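Local coordinates for uncharacterized protein VP1736 (Vibrio parahaemolyticus, PDB 3LXQ) that is of unknown function but belongs to the sulfatase family of the alkaline phosphatase superfamily, with a mixed beta-sheet flanked by helices, at residues Pro108-Leu113 / Tyr277-Leu282; Tyr254-Gly259 / Arg271-Lys276; Leu91-Leu96 / Val245-Asn250; Ala98-Ser103 / Asp305-Val310. All blocks are in the same frame, centred on the assembly; numbering follows the deposited sequence.

In the fold
Interaction 3 is the innermost of the four, a parallel strand pairing in the central mixed sheet whose apolar side chains give way to polar ones as the strands run into loops. Interactions 1 and 2 both use helix 271-289: in 1 an aspartate receives the start of helix 111-118, and in 2 tyrosines of the preceding loop lie against the helix's first turns. Interaction 4, only partly buried, joins two loops that follow sheet strands by a single glutamine-to-aspartate bond and one apolar touch. F100 and R271 tie 4 to 2, T110 ties 1 to 4, and S95 with D305 ties 3 to 4.

Interaction 1. Residues Pro108-Leu113 / Tyr277-Leu282; sequences PLTPNL and YSDYAL
Two backbone N-H groups at the start of helix 111-118, those of N112 and L113, close on the carboxylate of D279, which projects from helix 271-289. With CG anti to the backbone N (chi1 -180°), the D279 side chain stands well off its own helix. D279 OD2 accepts from the N of N112 at 2.8 Å, and D279 OD1 accepts from the N of L113 at the same 2.8 Å. Each oxygen uses its syn lone pair, so the paired bonds fix the rotation of the acid. T110 holds the N-cap position but does not cap: its hydroxyl is bonded to D114 and to the amide of G102. The first-turn N-H groups are met instead by this carboxylate from another helix, and the helix dipole would probably favour the charged acid. Both helices pack on the same strand of the central sulfatase-family sheet, since L113 and L282 each touch V302. P111 suits the first turn, having no N-H to satisfy, and its CD lies 3.3 Å from D279 OD2. The side chain of N112 folds back beside its own backbone N (chi1 -70°), laying its amide nearly parallel to the carboxylate, 18° between the planes. From there N112 ND2 donates to the backbone O of D279 at 3.1 Å, arriving from above the carbonyl plane in a rather bent bond. Deeper in, CD1 of L113 touches CD2 of L282 at 3.9 Å, branched apolar ends that suit the buried seam between helices and sheet. L109 O, buried against D279 CB, has no polar partner in the model.

Interaction 2. Residues Tyr254-Gly259 / Arg271-Lys276; sequences YEYPEG and RNNAVK
Y254 turns its CG beside the backbone N (chi1 -50°), which lays the ring plane over the backbone N of R271, while R271 runs out extended and then bends at chi3 (-81°) to bring its guanidinium round to the phenol. That N sits over the centre of one ring face, and R271 CB makes an off-centre CH-pi contact 4.2 Å from the Y254 ring centroid. The guanidinium stands almost perpendicular to the ring, its own face toward Y254 CE1, with Y254 OH 3.0 Å from R271 NE. A274, small enough to admit the ring, touches Y254 CD1 with its CB at 3.9 Å. This is packing of a loop onto the first turns of the helix it leads into, by an aromatic ring over backbone and an arginine at its rim. Y256 meets the next part of the helix: its OH lies 3.2 Å from N273 CB but is hydrogen-bonded to H268 O, and its ring stacks on that of H268. N273 OD1 accepts from the amides of Y264 and D265 in the same loop. Residues 254-259 come after strand 241-246 and before helix 271-289, whose R271 also touches S95, just past the end of strand 87-93.

Interaction 3. Residues Leu91-Leu96 / Val245-Asn250; sequences LLQESL and VFTSSN
Parallel beta pairing of L91 with V245 and L92 with F246 joins strands 87-93 and 241-246 in the central mixed sheet, and the contact continues into the loops beyond their carboxyl ends. The N of L92 donates to V245 O at 2.7 Å, and the N of T247 donates to L92 O at 3.1 Å. L91 and V245 lie side by side on one face; on the other, L92 CD2 sits over the F246 ring, 4.0 Å from its centroid. All four are apolar, as suits the buried faces of the sheet. Past the strand ends, T247 and N250 supply polar groups to backbone atoms. T247 puts its hydroxyl between its backbone N and carbonyl carbon (chi1 67°), where OG1 accepts from the N of E94 at 2.8 Å; a water links the same OG1 to E94 O. N250 ND2 also donates to E94 O at 3.2 Å. E94, bent at chi2, brings OE2 to F246 CZ, and OE2 also bonds S133. Active sites in this superfamily lie at the carboxyl ends of such strands, consistent with these polar groups. Strands 298-304 and 175-180 extend the sheet beyond 87-93 and 241-246 respectively, helix 220-234 packs on V245, and helix 271-289 touches L96 and N250.

Interaction 4. Residues Ala98-Ser103 / Asp305-Val310; sequences AQFVGS and DHDARV
A 3-10 turn at residues 98-100, closed by a bond from V101 N to A98 O at 3.0 Å, brings Q99 and F100 against D307 and A308 of an irregular loop. Q99 places its CG between the backbone N and the carbonyl carbon (chi1 69°) and runs extended from there, which carries the amide across to D307. Q99 NE2 donates to D307 OD1 at 2.8 Å, meeting the oxygen on its syn side but somewhat out of the carboxylate plane, with the two flat groups turned steeply against each other. Glutamine suits the place because its amide N-H can donate to the carboxylate and its chain is long enough to reach it. On the way, Q99 CG passes over the centre of one face of the F100 ring, 3.6 Å above the plane.

D307 is a shared acceptor: OD1 also takes a weak bond from the N of A308, and OD2 is bonded to H320. D307 O accepts from H306 ND1 at 2.7 Å in a nearly straight bond that helps fix the imidazole, whose NE2 is bonded to S133. A308 CB meets the edge of the F100 ring at CE2, 3.6 Å away, an apolar touch from a methyl that adds no bulk. Both loops follow the carboxyl ends of neighbouring sheet strands, 87-93 and 298-304, where active sites of this superfamily generally lie. The rest of F100 packs on R271, N272 and V275 of helix 271-289 and on L109, and A98 adds a backbone bond to H322 of strand 322-328.

Interaction 1. Residues Pro108-Leu113 / Tyr277-Leu282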
# COMPACT_ATOMS: atom_id res chain seq x y z
N PRO A 108 17.53 13.13 -6.53
CA PRO A 108 16.60 14.25 -6.76
C PRO A 108 15.69 13.99 -7.96
O PRO A 108 15.81 14.64 -8.99
CB PRO A 108 17.54 15.44 -7.01
CG PRO A 108 18.81 14.84 -7.50
CD PRO A 108 18.92 13.46 -6.90
N LEU A 109 14.78 13.04 -7.79
CA LEU A 109 13.96 12.54 -8.88
C LEU A 109 12.48 12.90 -8.77
O LEU A 109 11.71 12.66 -9.70
CB LEU A 109 14.09 11.02 -8.99
CG LEU A 109 14.83 10.34 -10.14
CD1 LEU A 109 16.04 11.11 -10.68
CD2 LEU A 109 15.21 8.91 -9.73
N THR A 110 12.09 13.47 -7.63
CA THR A 110 10.67 13.72 -7.37
C THR A 110 10.33 15.14 -6.89
O THR A 110 9.67 15.29 -5.86
CB THR A 110 10.09 12.73 -6.32
OG1 THR A 110 10.92 12.75 -5.15
CG2 THR A 110 10.01 11.30 -6.88
N PRO A 111 10.74 16.19 -7.65
CA PRO A 111 10.49 17.56 -7.16
C PRO A 111 9.01 17.93 -6.97
O PRO A 111 8.70 18.67 -6.03
CB PRO A 111 11.14 18.45 -8.23
CG PRO A 111 11.25 17.61 -9.44
CD PRO A 111 11.42 16.20 -8.96
N ASN A 112 8.11 17.44 -7.82
CA ASN A 112 6.68 17.68 -7.63
C ASN A 112 6.16 17.03 -6.35
O ASN A 112 5.45 17.66 -5.59
CB ASN A 112 5.85 17.22 -8.82
CG ASN A 112 6.06 18.08 -10.06
OD1 ASN A 112 5.89 19.30 -10.03
ND2 ASN A 112 6.42 17.44 -11.16
N LEU A 113 6.53 15.76 -6.13
CA LEU A 113 6.10 15.05 -4.91
C LEU A 113 6.70 15.67 -3.66
O LEU A 113 5.99 15.85 -2.67
CB LEU A 113 6.43 13.55 -4.98
CG LEU A 113 5.96 12.66 -3.81
CD1 LEU A 113 4.43 12.62 -3.71
CD2 LEU A 113 6.54 11.25 -3.91
N TYR A 277 9.77 11.34 -14.92
CA TYR A 277 8.58 11.53 -15.75
C TYR A 277 7.30 11.33 -14.93
O TYR A 277 6.41 12.18 -14.96
CB TYR A 277 8.54 10.63 -17.01
CG TYR A 277 7.18 10.70 -17.65
CD1 TYR A 277 6.81 11.81 -18.41
CD2 TYR A 277 6.21 9.72 -17.41
CE1 TYR A 277 5.54 11.91 -18.95
CE2 TYR A 277 4.94 9.81 -17.95
CZ TYR A 277 4.61 10.91 -18.72
OH TYR A 277 3.35 11.01 -19.27
N SER A 278 7.21 10.20 -14.22
CA SER A 278 6.04 9.90 -13.38
C SER A 278 5.77 10.99 -12.34
O SER A 278 4.61 11.31 -12.08
CB SER A 278 6.19 8.55 -12.69
OG SER A 278 5.01 8.24 -11.97
N ASP A 279 6.83 11.55 -11.76
CA ASP A 279 6.72 12.71 -10.88
C ASP A 279 6.10 13.93 -11.57
O ASP A 279 5.19 14.57 -11.02
CB ASP A 279 8.08 13.13 -10.32
CG ASP A 279 7.97 14.33 -9.39
OD1 ASP A 279 7.52 14.14 -8.24
OD2 ASP A 279 8.33 15.46 -9.81
N TYR A 280 6.62 14.26 -12.76
CA TYR A 280 6.05 15.34 -13.55
C TYR A 280 4.58 15.05 -13.83
O TYR A 280 3.75 15.94 -13.77
CB TYR A 280 6.81 15.53 -14.88
CG TYR A 280 5.94 16.05 -16.00
CD1 TYR A 280 5.80 17.42 -16.24
CD2 TYR A 280 5.22 15.16 -16.82
CE1 TYR A 280 4.98 17.90 -17.27
CE2 TYR A 280 4.40 15.63 -17.84
CZ TYR A 280 4.28 16.99 -18.06
OH TYR A 280 3.47 17.42 -19.07
N ALA A 281 4.29 13.79 -14.13
CA ALA A 281 2.94 13.37 -14.46
C ALA A 281 2.00 13.51 -13.27
O ALA A 281 0.84 13.91 -13.44
CB ALA A 281 2.94 11.94 -14.99
N LEU A 282 2.51 13.21 -12.06
CA LEU A 282 1.73 13.35 -10.82
C LEU A 282 1.43 14.82 -10.54
O LEU A 282 0.31 15.16 -10.14
CB LEU A 282 2.46 12.72 -9.63
CG LEU A 282 1.81 12.79 -8.24
CD1 LEU A 282 0.45 12.11 -8.21
CD2 LEU A 282 2.73 12.20 -7.18

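Interaction 2. Residues Tyr254-Gly259 / Arg271-Lys276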
# COMPACT_ATOMS: atom_id res chain seq x y z
N TYR A 254 11.05 1.48 -20.35
CA TYR A 254 10.99 2.88 -19.85
C TYR A 254 10.63 3.92 -20.92
O TYR A 254 11.27 4.97 -21.05
CB TYR A 254 12.28 3.28 -19.09
CG TYR A 254 12.68 2.29 -18.03
CD1 TYR A 254 11.94 2.16 -16.85
CD2 TYR A 254 13.81 1.49 -18.19
CE1 TYR A 254 12.30 1.25 -15.88
CE2 TYR A 254 14.18 0.57 -17.22
CZ TYR A 254 13.42 0.46 -16.06
OH TYR A 254 13.77 -0.44 -15.09
N GLU A 255 9.58 3.61 -21.68
CA GLU A 255 9.06 4.52 -22.71
C GLU A 255 8.26 5.60 -22.02
O GLU A 255 7.42 5.30 -21.17
CB GLU A 255 8.15 3.78 -23.69
CG GLU A 255 8.77 2.58 -24.42
CD GLU A 255 7.71 1.61 -24.93
OE1 GLU A 255 7.36 1.67 -26.13
OE2 GLU A 255 7.21 0.79 -24.13
N TYR A 256 8.52 6.86 -22.40
CA TYR A 256 7.78 8.03 -21.94
C TYR A 256 8.06 9.21 -22.90
O TYR A 256 9.13 9.25 -23.54
CB TYR A 256 8.16 8.41 -20.49
CG TYR A 256 9.57 8.92 -20.36
CD1 TYR A 256 9.84 10.29 -20.43
CD2 TYR A 256 10.64 8.04 -20.20
CE1 TYR A 256 11.14 10.78 -20.34
CE2 TYR A 256 11.95 8.52 -20.11
CZ TYR A 256 12.19 9.90 -20.18
OH TYR A 256 13.47 10.39 -20.11
N PRO A 257 7.11 10.17 -23.00
CA PRO A 257 7.26 11.38 -23.83
C PRO A 257 8.58 12.16 -23.65
O PRO A 257 9.15 12.18 -22.56
CB PRO A 257 6.09 12.25 -23.37
CG PRO A 257 5.04 11.28 -22.97
CD PRO A 257 5.76 10.07 -22.43
N GLU A 258 9.04 12.79 -24.73
CA GLU A 258 10.24 13.64 -24.70
C GLU A 258 9.90 15.09 -24.31
O GLU A 258 8.73 15.50 -24.35
CB GLU A 258 10.95 13.62 -26.07
CG GLU A 258 11.40 12.24 -26.56
CD GLU A 258 12.88 11.93 -26.30
OE1 GLU A 258 13.60 12.75 -25.68
OE2 GLU A 258 13.34 10.84 -26.73
N GLY A 259 10.92 15.85 -23.92
CA GLY A 259 10.78 17.27 -23.57
C GLY A 259 9.80 17.61 -22.45
O GLY A 259 9.15 18.66 -22.48
N ARG A 271 15.35 4.03 -15.80
CA ARG A 271 14.48 3.99 -14.64
C ARG A 271 14.39 5.36 -13.97
O ARG A 271 13.29 5.86 -13.73
CB ARG A 271 14.92 2.92 -13.62
CG ARG A 271 13.91 2.76 -12.49
CD ARG A 271 14.13 1.51 -11.66
NE ARG A 271 13.59 0.29 -12.23
CZ ARG A 271 12.30 -0.05 -12.25
NH1 ARG A 271 11.37 0.76 -11.78
NH2 ARG A 271 11.92 -1.21 -12.78
N ASN A 272 15.54 5.97 -13.70
CA ASN A 272 15.57 7.29 -13.05
C ASN A 272 14.67 8.28 -13.76
O ASN A 272 13.84 8.94 -13.13
CB ASN A 272 16.99 7.84 -12.95
CG ASN A 272 17.89 7.03 -12.00
OD1 ASN A 272 19.12 7.08 -12.12
ND2 ASN A 272 17.29 6.30 -11.08
N ASN A 273 14.82 8.36 -15.08
CA ASN A 273 14.05 9.30 -15.90
C ASN A 273 12.56 8.98 -15.93
O ASN A 273 11.73 9.89 -15.88
CB ASN A 273 14.61 9.37 -17.33
CG ASN A 273 15.98 10.04 -17.39
OD1 ASN A 273 16.28 10.94 -16.62
ND2 ASN A 273 16.80 9.61 -18.34
N ALA A 274 12.22 7.69 -16.02
CA ALA A 274 10.82 7.25 -15.94
C ALA A 274 10.17 7.64 -14.61
O ALA A 274 9.01 8.08 -14.59
CB ALA A 274 10.72 5.76 -16.18
N VAL A 275 10.92 7.49 -13.51
CA VAL A 275 10.46 7.99 -12.21
C VAL A 275 10.24 9.51 -12.28
O VAL A 275 9.17 10.00 -11.91
CB VAL A 275 11.45 7.62 -11.06
CG1 VAL A 275 11.12 8.39 -9.77
CG2 VAL A 275 11.44 6.11 -10.79
N LYS A 276 11.24 10.23 -12.78
CA LYS A 276 11.12 11.68 -12.90
C LYS A 276 9.97 12.09 -13.82
O LYS A 276 9.27 13.05 -13.53
CB LYS A 276 12.44 12.33 -13.35
CG LYS A 276 12.44 13.86 -13.22
CD LYS A 276 13.83 14.45 -13.34
CE LYS A 276 13.83 15.91 -12.90
NZ LYS A 276 15.07 16.63 -13.30

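Interaction 3. Residues Leu91-Leu96 / Val245-Asn250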
# COMPACT_ATOMS: atom_id res chain seq x y z
N LEU A 91 -3.52 6.74 -5.23
CA LEU A 91 -2.68 6.92 -6.40
C LEU A 91 -1.46 6.06 -6.17
O LEU A 91 -0.46 6.52 -5.61
CB LEU A 91 -2.29 8.39 -6.59
CG LEU A 91 -3.43 9.41 -6.66
CD1 LEU A 91 -2.91 10.86 -6.64
CD2 LEU A 91 -4.31 9.16 -7.88
N LEU A 92 -1.56 4.80 -6.60
CA LEU A 92 -0.52 3.80 -6.36
C LEU A 92 0.63 3.96 -7.35
O LEU A 92 0.43 4.04 -8.57
CB LEU A 92 -1.12 2.38 -6.39
CG LEU A 92 -0.23 1.17 -6.02
CD1 LEU A 92 0.30 1.25 -4.61
CD2 LEU A 92 -0.96 -0.15 -6.22
N GLN A 93 1.83 4.05 -6.81
CA GLN A 93 2.99 4.44 -7.60
C GLN A 93 3.86 3.22 -7.87
O GLN A 93 4.53 2.71 -6.96
CB GLN A 93 3.79 5.53 -6.89
CG GLN A 93 2.97 6.74 -6.50
CD GLN A 93 2.43 7.49 -7.71
OE1 GLN A 93 3.17 7.73 -8.66
NE2 GLN A 93 1.15 7.84 -7.68
N GLU A 94 3.81 2.74 -9.11
CA GLU A 94 4.63 1.62 -9.55
C GLU A 94 6.11 1.83 -9.25
O GLU A 94 6.73 2.76 -9.75
CB GLU A 94 4.46 1.37 -11.05
CG GLU A 94 5.43 0.30 -11.63
CD GLU A 94 5.25 -1.05 -10.96
OE1 GLU A 94 6.24 -1.63 -10.47
OE2 GLU A 94 4.09 -1.52 -10.91
N SER A 95 6.66 0.92 -8.43
CA SER A 95 8.10 0.84 -8.14
C SER A 95 8.73 2.11 -7.56
O SER A 95 9.95 2.26 -7.58
CB SER A 95 8.88 0.37 -9.36
OG SER A 95 8.51 -0.95 -9.69
N LEU A 96 7.91 3.00 -6.99
CA LEU A 96 8.42 4.25 -6.45
C LEU A 96 9.05 4.06 -5.06
O LEU A 96 8.46 4.39 -4.04
CB LEU A 96 7.32 5.32 -6.42
CG LEU A 96 7.77 6.77 -6.15
CD1 LEU A 96 8.61 7.29 -7.26
CD2 LEU A 96 6.57 7.70 -5.92
N VAL A 245 -5.95 4.11 -8.56
CA VAL A 245 -5.29 4.54 -9.78
C VAL A 245 -3.86 4.06 -9.71
O VAL A 245 -3.16 4.37 -8.75
CB VAL A 245 -5.27 6.07 -9.91
CG1 VAL A 245 -4.56 6.49 -11.17
CG2 VAL A 245 -6.70 6.68 -9.84
N PHE A 246 -3.41 3.31 -10.71
CA PHE A 246 -2.12 2.62 -10.65
C PHE A 246 -1.25 2.98 -11.83
O PHE A 246 -1.63 2.74 -12.97
CB PHE A 246 -2.38 1.10 -10.58
CG PHE A 246 -1.14 0.26 -10.31
CD1 PHE A 246 -0.04 0.77 -9.62
CD2 PHE A 246 -1.10 -1.07 -10.72
CE1 PHE A 246 1.09 -0.02 -9.35
CE2 PHE A 246 0.02 -1.89 -10.46
CZ PHE A 246 1.11 -1.36 -9.77
N THR A 247 -0.09 3.57 -11.56
CA THR A 247 0.84 3.98 -12.63
C THR A 247 1.47 2.78 -13.34
O THR A 247 1.50 1.68 -12.78
CB THR A 247 1.97 4.95 -12.13
OG1 THR A 247 2.85 4.28 -11.21
CG2 THR A 247 1.36 6.20 -11.48
N SER A 248 1.97 3.03 -14.56
CA SER A 248 2.52 2.01 -15.47
C SER A 248 3.80 2.44 -16.21
O SER A 248 4.54 1.58 -16.70
CB SER A 248 1.50 1.65 -16.55
OG SER A 248 0.49 0.81 -16.03
N SER A 249 4.04 3.74 -16.31
CA SER A 249 5.20 4.20 -17.11
C SER A 249 6.53 3.63 -16.63
O SER A 249 7.38 3.28 -17.45
CB SER A 249 5.31 5.73 -17.18
OG SER A 249 4.32 6.25 -18.03
N ASN A 250 6.70 3.58 -15.31
CA ASN A 250 7.94 3.08 -14.72
C ASN A 250 8.08 1.55 -14.78
O ASN A 250 7.98 0.86 -13.76
CB ASN A 250 8.07 3.61 -13.29
CG ASN A 250 9.40 3.30 -12.67
OD1 ASN A 250 10.38 3.06 -13.37
ND2 ASN A 250 9.45 3.27 -11.35
O HOH W 1 5.51 5.10 -11.04
O HOH W 2 8.78 -1.33 -12.56

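Interaction 4. Residues Ala98-Ser103 / Asp305-Val310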
# COMPACT_ATOMS: atom_id res chain seq x y z
N ALA A 98 11.80 4.70 -1.95
CA ALA A 98 12.32 5.89 -1.28
C ALA A 98 13.66 6.35 -1.83
O ALA A 98 14.00 7.54 -1.74
CB ALA A 98 12.44 5.65 0.24
N GLN A 99 14.42 5.40 -2.39
CA GLN A 99 15.71 5.69 -3.03
C GLN A 99 15.57 6.70 -4.19
O GLN A 99 16.54 7.37 -4.55
CB GLN A 99 16.40 4.40 -3.50
CG GLN A 99 15.71 3.67 -4.67
CD GLN A 99 16.45 2.40 -5.13
OE1 GLN A 99 17.67 2.35 -5.17
NE2 GLN A 99 15.68 1.38 -5.48
N PHE A 100 14.37 6.79 -4.75
CA PHE A 100 14.09 7.71 -5.86
C PHE A 100 13.40 8.99 -5.41
O PHE A 100 12.98 9.79 -6.25
CB PHE A 100 13.23 7.04 -6.93
CG PHE A 100 13.76 5.71 -7.42
CD1 PHE A 100 14.94 5.63 -8.15
CD2 PHE A 100 13.05 4.53 -7.15
CE1 PHE A 100 15.43 4.40 -8.61
CE2 PHE A 100 13.53 3.29 -7.60
CZ PHE A 100 14.73 3.22 -8.33
N VAL A 101 13.26 9.18 -4.09
CA VAL A 101 12.55 10.35 -3.56
C VAL A 101 13.47 11.37 -2.87
O VAL A 101 14.07 11.08 -1.83
CB VAL A 101 11.38 9.96 -2.61
CG1 VAL A 101 10.57 11.19 -2.22
CG2 VAL A 101 10.46 8.94 -3.27
N GLY A 102 13.57 12.55 -3.46
CA GLY A 102 14.39 13.64 -2.91
C GLY A 102 14.07 13.97 -1.46
O GLY A 102 14.97 14.01 -0.62
N SER A 103 12.79 14.20 -1.17
CA SER A 103 12.36 14.57 0.19
C SER A 103 12.62 13.46 1.21
O SER A 103 12.59 13.72 2.41
CB SER A 103 10.90 15.02 0.21
OG SER A 103 10.02 13.96 -0.13
N ASP A 305 3.75 0.83 -4.55
CA ASP A 305 3.38 -0.57 -4.35
C ASP A 305 4.55 -1.37 -3.77
O ASP A 305 4.34 -2.39 -3.12
CB ASP A 305 2.84 -1.20 -5.65
CG ASP A 305 3.83 -1.14 -6.80
OD1 ASP A 305 4.87 -0.44 -6.71
OD2 ASP A 305 3.58 -1.82 -7.81
N HIS A 306 5.76 -0.87 -4.01
CA HIS A 306 7.02 -1.47 -3.53
C HIS A 306 8.19 -0.63 -4.07
O HIS A 306 8.01 0.22 -4.93
CB HIS A 306 7.18 -2.92 -3.99
CG HIS A 306 6.98 -3.09 -5.47
ND1 HIS A 306 8.00 -2.95 -6.39
CD2 HIS A 306 5.87 -3.38 -6.19
CE1 HIS A 306 7.54 -3.15 -7.60
NE2 HIS A 306 6.25 -3.42 -7.51
N ASP A 307 9.40 -0.89 -3.59
CA ASP A 307 10.60 -0.29 -4.15
C ASP A 307 10.95 -1.04 -5.43
O ASP A 307 10.48 -2.17 -5.63
CB ASP A 307 11.75 -0.40 -3.14
CG ASP A 307 13.02 0.34 -3.56
OD1 ASP A 307 13.02 1.16 -4.51
OD2 ASP A 307 14.04 0.09 -2.89
N ALA A 308 11.75 -0.43 -6.29
CA ALA A 308 12.33 -1.16 -7.41
C ALA A 308 13.01 -2.41 -6.85
O ALA A 308 13.79 -2.33 -5.90
CB ALA A 308 13.32 -0.30 -8.16
N ARG A 309 12.70 -3.56 -7.44
CA ARG A 309 13.23 -4.85 -7.02
C ARG A 309 14.77 -4.87 -6.87
O ARG A 309 15.49 -4.29 -7.67
CB ARG A 309 12.83 -5.90 -8.06
CG ARG A 309 12.67 -7.32 -7.51
CD ARG A 309 11.20 -7.71 -7.44
NE ARG A 309 11.04 -9.17 -7.49
CZ ARG A 309 10.49 -9.84 -8.50
NH1 ARG A 309 10.00 -9.21 -9.57
NH2 ARG A 309 10.41 -11.16 -8.43
N VAL A 310 15.25 -5.50 -5.81
CA VAL A 310 16.64 -5.88 -5.71
C VAL A 310 16.67 -7.41 -5.68
O VAL A 310 15.73 -8.03 -5.17
CB VAL A 310 17.36 -5.23 -4.50
CG1 VAL A 310 16.89 -5.83 -3.17
CG2 VAL A 310 18.88 -5.35 -4.64